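Local coordinates for protein succinate-acetate/proton symporter SatP (Escherichia coli K-12, PDB 5ZUG) that forms a hexameric membrane channel for acetate and probably also carries succinate, at residues L28-Y33 with A150-A155; P96-L101 with I142-G147. All blocks are in the same frame, centred on the assembly; numbering follows the deposited sequence.

Interaction 1: L28-Y33 with A150-A155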
loop_
_atom_site.group_PDB
_atom_site.type_symbol
_atom_site.label_atom_id
_atom_site.label_comp_id
_atom_site.label_asym_id
_atom_site.label_seq_id
_atom_site.Cartn_x
_atom_site.Cartn_y
_atom_site.Cartn_z
ATOM N N LEU A 28 -5.018 -27.610 14.506
ATOM C CA LEU A 28 -4.059 -28.533 15.089
ATOM C C LEU A 28 -3.668 -28.079 16.491
ATOM O O LEU A 28 -3.314 -28.902 17.347
ATOM C CB LEU A 28 -2.838 -28.665 14.190
ATOM C CG LEU A 28 -3.164 -29.434 12.902
ATOM C CD1 LEU A 28 -1.907 -29.574 12.078
ATOM C CD2 LEU A 28 -3.775 -30.792 13.201
ATOM N N HIS A 29 -3.758 -26.775 16.747
ATOM C CA HIS A 29 -3.600 -26.258 18.096
ATOM C C HIS A 29 -4.859 -26.450 18.947
ATOM O O HIS A 29 -4.760 -26.796 20.128
ATOM C CB HIS A 29 -3.223 -24.790 18.056
ATOM C CG HIS A 29 -3.599 -24.071 19.307
ATOM N ND1 HIS A 29 -2.852 -24.152 20.463
ATOM C CD2 HIS A 29 -4.664 -23.287 19.599
ATOM C CE1 HIS A 29 -3.433 -23.430 21.404
ATOM N NE2 HIS A 29 -4.528 -22.889 20.905
ATOM N N ASN A 30 -6.046 -26.173 18.392
ATOM C CA ASN A 30 -7.278 -26.304 19.177
ATOM C C ASN A 30 -7.487 -27.739 19.642
ATOM O O ASN A 30 -7.962 -27.978 20.760
ATOM C CB ASN A 30 -8.500 -25.871 18.360
ATOM C CG ASN A 30 -8.741 -24.377 18.389
ATOM O OD1 ASN A 30 -8.208 -23.668 19.236
ATOM N ND2 ASN A 30 -9.577 -23.895 17.478
ATOM N N VAL A 31 -7.145 -28.705 18.784
ATOM C CA VAL A 31 -7.184 -30.117 19.146
ATOM C C VAL A 31 -6.180 -30.431 20.244
ATOM O O VAL A 31 -6.409 -31.324 21.062
ATOM C CB VAL A 31 -6.969 -30.979 17.883
ATOM C CG1 VAL A 31 -6.420 -32.335 18.224
ATOM C CG2 VAL A 31 -8.297 -31.153 17.179
ATOM N N GLY A 32 -5.054 -29.732 20.273
ATOM C CA GLY A 32 -4.074 -29.922 21.327
ATOM C C GLY A 32 -2.718 -30.389 20.838
ATOM O O GLY A 32 -1.803 -30.527 21.652
ATOM N N TYR A 33 -2.519 -30.678 19.553
ATOM C CA TYR A 33 -1.223 -31.199 19.138
ATOM C C TYR A 33 -0.100 -30.203 19.364
ATOM O O TYR A 33 1.018 -30.604 19.694
ATOM C CB TYR A 33 -1.261 -31.610 17.665
ATOM C CG TYR A 33 -2.014 -32.884 17.381
ATOM C CD1 TYR A 33 -2.845 -33.456 18.334
ATOM C CD2 TYR A 33 -1.889 -33.521 16.151
ATOM C CE1 TYR A 33 -3.528 -34.629 18.075
ATOM C CE2 TYR A 33 -2.570 -34.686 15.881
ATOM C CZ TYR A 33 -3.390 -35.234 16.843
ATOM O OH TYR A 33 -4.065 -36.396 16.576
ATOM N N ALA A 150 -12.801 -29.089 26.721
ATOM C CA ALA A 150 -13.334 -30.215 25.963
ATOM C C ALA A 150 -14.054 -29.760 24.693
ATOM O O ALA A 150 -13.835 -30.325 23.615
ATOM C CB ALA A 150 -14.262 -31.039 26.852
ATOM N N ILE A 151 -14.930 -28.752 24.794
ATOM C CA ILE A 151 -15.616 -28.268 23.594
ATOM C C ILE A 151 -14.611 -27.688 22.610
ATOM O O ILE A 151 -14.723 -27.885 21.390
ATOM C CB ILE A 151 -16.725 -27.258 23.957
ATOM C CG1 ILE A 151 -17.870 -27.978 24.664
ATOM C CG2 ILE A 151 -17.258 -26.546 22.721
ATOM C CD1 ILE A 151 -19.086 -27.113 24.850
ATOM N N ILE A 152 -13.582 -27.008 23.127
ATOM C CA ILE A 152 -12.564 -26.416 22.277
ATOM C C ILE A 152 -11.683 -27.490 21.661
ATOM O O ILE A 152 -11.113 -27.283 20.582
ATOM C CB ILE A 152 -11.767 -25.378 23.097
ATOM C CG1 ILE A 152 -12.667 -24.173 23.388
ATOM C CG2 ILE A 152 -10.471 -24.943 22.388
ATOM C CD1 ILE A 152 -11.993 -23.126 24.216
ATOM N N HIS A 153 -11.581 -28.658 22.285
ATOM C CA HIS A 153 -10.927 -29.743 21.568
ATOM C C HIS A 153 -11.832 -30.291 20.485
ATOM O O HIS A 153 -11.372 -30.597 19.377
ATOM C CB HIS A 153 -10.489 -30.835 22.533
ATOM C CG HIS A 153 -9.268 -30.457 23.312
ATOM N ND1 HIS A 153 -9.271 -29.459 24.268
ATOM C CD2 HIS A 153 -7.992 -30.901 23.240
ATOM C CE1 HIS A 153 -8.053 -29.320 24.763
ATOM N NE2 HIS A 153 -7.257 -30.185 24.158
ATOM N N PHE A 154 -13.130 -30.364 20.775
ATOM C CA PHE A 154 -14.093 -30.870 19.803
ATOM C C PHE A 154 -14.214 -29.916 18.617
ATOM O O PHE A 154 -14.194 -30.346 17.455
ATOM C CB PHE A 154 -15.438 -31.095 20.506
ATOM C CG PHE A 154 -16.482 -31.752 19.651
ATOM C CD1 PHE A 154 -16.255 -33.006 19.089
ATOM C CD2 PHE A 154 -17.710 -31.126 19.436
ATOM C CE1 PHE A 154 -17.229 -33.617 18.305
ATOM C CE2 PHE A 154 -18.691 -31.726 18.654
ATOM C CZ PHE A 154 -18.452 -32.975 18.087
ATOM N N ALA A 155 -14.327 -28.613 18.900
ATOM C CA ALA A 155 -14.332 -27.604 17.846
ATOM C C ALA A 155 -13.105 -27.745 16.957
ATOM O O ALA A 155 -13.169 -27.479 15.754
ATOM C CB ALA A 155 -14.389 -26.202 18.453
#
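His-153 meets Asn-30 because of how its side chain leaves the backbone: with chi1 at -76°, CG of His-153 stands beside its own backbone N, and this swings the imidazole over the last turn of helix 12-31. The carbonyl oxygen of Asn-30 then sits above the ring centre, with Asn-30 O 3.7 Å from the plane of the His-153 imidazole. The same oxygen receives a CA-H...O contact from the backbone of His-153, the distance from His-153 CA to Asn-30 O being 3.5 Å and the angle at the hydrogen 160°. One carbonyl thus faces both the ring and the main chain of a single residue. ND1 of the imidazole is hydrogen-bonded to Ala-149 O, one turn back in its own helix, which helps to fix the rotation of the ring.

Beside this, Asn-30 and Ile-152 touch without bonding: Asn-30 CB lies 3.7 Å from Ile-152 O, and the branch methyl CG2 of Ile-152 approaches Asn-30 OD1 at 4.1 Å. The amide nitrogen ND2 of Asn-30 is instead engaged by Asn-27 OD1. The CB of Val-31 points away from residues 150-155, yet its CG2 still reaches to 3.8 Å from His-153 O; the side chain packs on Trp-157 and Leu-160, further along the same helix.

Gly-32 follows with positive phi, and Tyr-33 N returns a weak hydrogen bond to Leu-28 O. The contact therefore sets a Schellman-like end, with glycine at positive phi and a weak six-to-one bond, closing the first helix of the six-helix fold, against the opening turns of the last, antiparallel helix.

Interaction 2: P96-L101 with I142-G147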
loop_
_atom_site.group_PDB
_atom_site.type_symbol
_atom_site.label_atom_id
_atom_site.label_comp_id
_atom_site.label_asym_id
_atom_site.label_seq_id
_atom_site.Cartn_x
_atom_site.Cartn_y
_atom_site.Cartn_z
ATOM N N PRO A 96 -6.875 -10.801 25.657
ATOM C CA PRO A 96 -8.316 -10.665 25.697
ATOM C C PRO A 96 -8.894 -11.386 26.834
ATOM O O PRO A 96 -8.192 -12.109 27.452
ATOM C CB PRO A 96 -8.740 -11.341 24.434
ATOM C CG PRO A 96 -7.844 -12.470 24.343
ATOM C CD PRO A 96 -6.555 -11.808 24.562
ATOM N N ASN A 97 -10.168 -11.163 27.092
ATOM C CA ASN A 97 -10.915 -11.829 28.105
ATOM C C ASN A 97 -11.303 -12.898 27.203
ATOM O O ASN A 97 -11.086 -12.754 26.054
ATOM C CB ASN A 97 -12.144 -11.025 28.450
ATOM C CG ASN A 97 -12.832 -11.507 29.702
ATOM O OD1 ASN A 97 -12.196 -12.020 30.624
ATOM N ND2 ASN A 97 -14.124 -11.338 29.749
ATOM N N ALA A 98 -11.911 -13.950 27.695
ATOM C CA ALA A 98 -12.293 -15.033 26.837
ATOM C C ALA A 98 -13.682 -14.849 26.393
ATOM O O ALA A 98 -14.015 -14.818 25.227
ATOM C CB ALA A 98 -12.196 -16.311 27.595
ATOM N N GLN A 99 -14.527 -14.735 27.358
ATOM C CA GLN A 99 -15.934 -14.570 27.000
ATOM C C GLN A 99 -16.112 -13.516 25.920
ATOM O O GLN A 99 -16.913 -13.708 24.995
ATOM C CB GLN A 99 -16.789 -14.266 28.232
ATOM C CG GLN A 99 -16.927 -15.477 29.148
ATOM C CD GLN A 99 -17.564 -15.159 30.474
ATOM O OE1 GLN A 99 -17.551 -14.015 30.925
ATOM N NE2 GLN A 99 -18.192 -16.166 31.083
ATOM N N PHE A 100 -15.353 -12.417 25.989
ATOM C CA PHE A 100 -15.433 -11.447 24.906
ATOM C C PHE A 100 -14.939 -12.126 23.633
ATOM O O PHE A 100 -15.561 -11.998 22.574
ATOM C CB PHE A 100 -14.681 -10.166 25.267
ATOM C CG PHE A 100 -15.246 -8.925 24.612
ATOM C CD1 PHE A 100 -16.423 -8.991 23.871
ATOM C CD2 PHE A 100 -14.628 -7.690 24.774
ATOM C CE1 PHE A 100 -16.966 -7.853 23.281
ATOM C CE2 PHE A 100 -15.157 -6.549 24.191
ATOM C CZ PHE A 100 -16.331 -6.627 23.446
ATOM N N LEU A 101 -13.826 -12.869 23.724
ATOM C CA LEU A 101 -13.393 -13.677 22.584
ATOM C C LEU A 101 -14.506 -14.613 22.113
ATOM O O LEU A 101 -14.723 -14.776 20.904
ATOM C CB LEU A 101 -12.146 -14.490 22.929
ATOM C CG LEU A 101 -11.441 -15.056 21.694
ATOM C CD1 LEU A 101 -10.629 -13.940 21.063
ATOM C CD2 LEU A 101 -10.564 -16.253 21.987
ATOM N N ILE A 142 -18.893 -21.186 22.466
ATOM C CA ILE A 142 -19.352 -21.857 23.688
ATOM C C ILE A 142 -18.172 -22.256 24.581
ATOM O O ILE A 142 -18.107 -21.892 25.762
ATOM C CB ILE A 142 -20.212 -23.086 23.339
ATOM C CG1 ILE A 142 -21.513 -22.671 22.645
ATOM C CG2 ILE A 142 -20.458 -23.909 24.584
ATOM C CD1 ILE A 142 -22.378 -21.788 23.505
ATOM N N GLY A 143 -17.235 -23.034 24.030
ATOM C CA GLY A 143 -16.071 -23.494 24.768
ATOM C C GLY A 143 -15.243 -22.383 25.366
ATOM O O GLY A 143 -14.484 -22.627 26.309
ATOM N N ASN A 144 -15.347 -21.170 24.830
ATOM C CA ASN A 144 -14.617 -20.027 25.375
ATOM C C ASN A 144 -15.424 -19.268 26.417
ATOM O O ASN A 144 -14.852 -18.784 27.401
ATOM C CB ASN A 144 -14.218 -19.081 24.243
ATOM C CG ASN A 144 -12.865 -19.405 23.665
ATOM O OD1 ASN A 144 -11.834 -19.023 24.226
ATOM N ND2 ASN A 144 -12.851 -20.182 22.585
ATOM N N ILE A 145 -16.743 -19.161 26.213
ATOM C CA ILE A 145 -17.612 -18.550 27.217
ATOM C C ILE A 145 -17.773 -19.474 28.426
ATOM O O ILE A 145 -17.691 -19.024 29.577
ATOM C CB ILE A 145 -18.966 -18.143 26.591
ATOM C CG1 ILE A 145 -18.787 -16.956 25.628
ATOM C CG2 ILE A 145 -20.007 -17.812 27.655
ATOM C CD1 ILE A 145 -19.960 -16.727 24.681
ATOM N N ALA A 146 -17.911 -20.785 28.190
ATOM C CA ALA A 146 -18.135 -21.746 29.271
ATOM C C ALA A 146 -16.842 -22.187 29.965
ATOM O O ALA A 146 -16.868 -22.556 31.143
ATOM C CB ALA A 146 -18.871 -22.974 28.726
ATOM N N GLY A 147 -15.720 -22.185 29.264
ATOM C CA GLY A 147 -14.461 -22.619 29.833
ATOM C C GLY A 147 -14.141 -24.076 29.586
ATOM O O GLY A 147 -13.210 -24.605 30.208
#
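Gln-99 reaches across to Ile-145 with a side-chain-to-backbone hydrogen bond, NE2 to Ile-145 O at 3.3 Å, and no other hydrogen bond spans the two segments. It is nearly straight, 167° at the hydrogen. The acceptor lies in the plane of the Gln-99 amide, whereas the donor is tilted 18° from the plane of the carbonyl. Beyond CG the glutamine chain runs extended, which carries the amide past the edge of its own helix to a carbonyl in the final turn of helix 124-146.

Van der Waals contacts between the same two residues accompany this bond. Gln-99 CG rests 3.7 Å from Ile-145 CA, and the CG2 branch of Ile-145 lies 4.1 Å from Gln-99 CG. Ile-145 CG1 stands beside its own backbone N (chi1 -70°) and passes along the glutamine backbone, 3.8 Å from Gln-99 O. The two residues are thereby interleaved, each resting on the main chain of the other.

Helices 98-117 and 124-146 are consecutive and antiparallel, a helical hairpin, and these residues meet at its open end, far from the connecting turn. Helix 124-146 stops here, and Gly-147 takes up positive phi.

Mixed contacts between carbon and oxygen complete the interface. Ala-98 CB points toward the other helix and lies 3.6 Å from Asn-144 O, while Leu-101 CD2 comes to 3.8 Å from Asn-144 OD1. The amide nitrogen ND2 of Asn-144 is turned back to hydrogen-bond Leu-140 O. On the neighbouring third subunit, Phe-34 stacks with Phe-100 and packs on Gln-99, and Asp-37 accepts a hydrogen bond from Asn-97 N.

In the fold
Interactions 1 and 2 lie on the same side of the chain's centre, with their own centres 14 Å apart, and interaction 2 is nested within the loop that interaction 1 closes. They join through the successive helices 124-146 and 149-179: Ile-152 CD1 packs 3.5 Å from Asn-144 ND2, and Ile-151 CD1 is equally far from Ile-142 CG2. Both contacts are peripheral, about 16 and 19 Å between their centres and that of the chain, at the end of the helical bundle away from the sugar of the bound nonyl glucoside. Both also adjoin subunit interfaces of the hexamer: Leu-28 packs on Val-103 of the second subunit, and segment 96-101 meets the third.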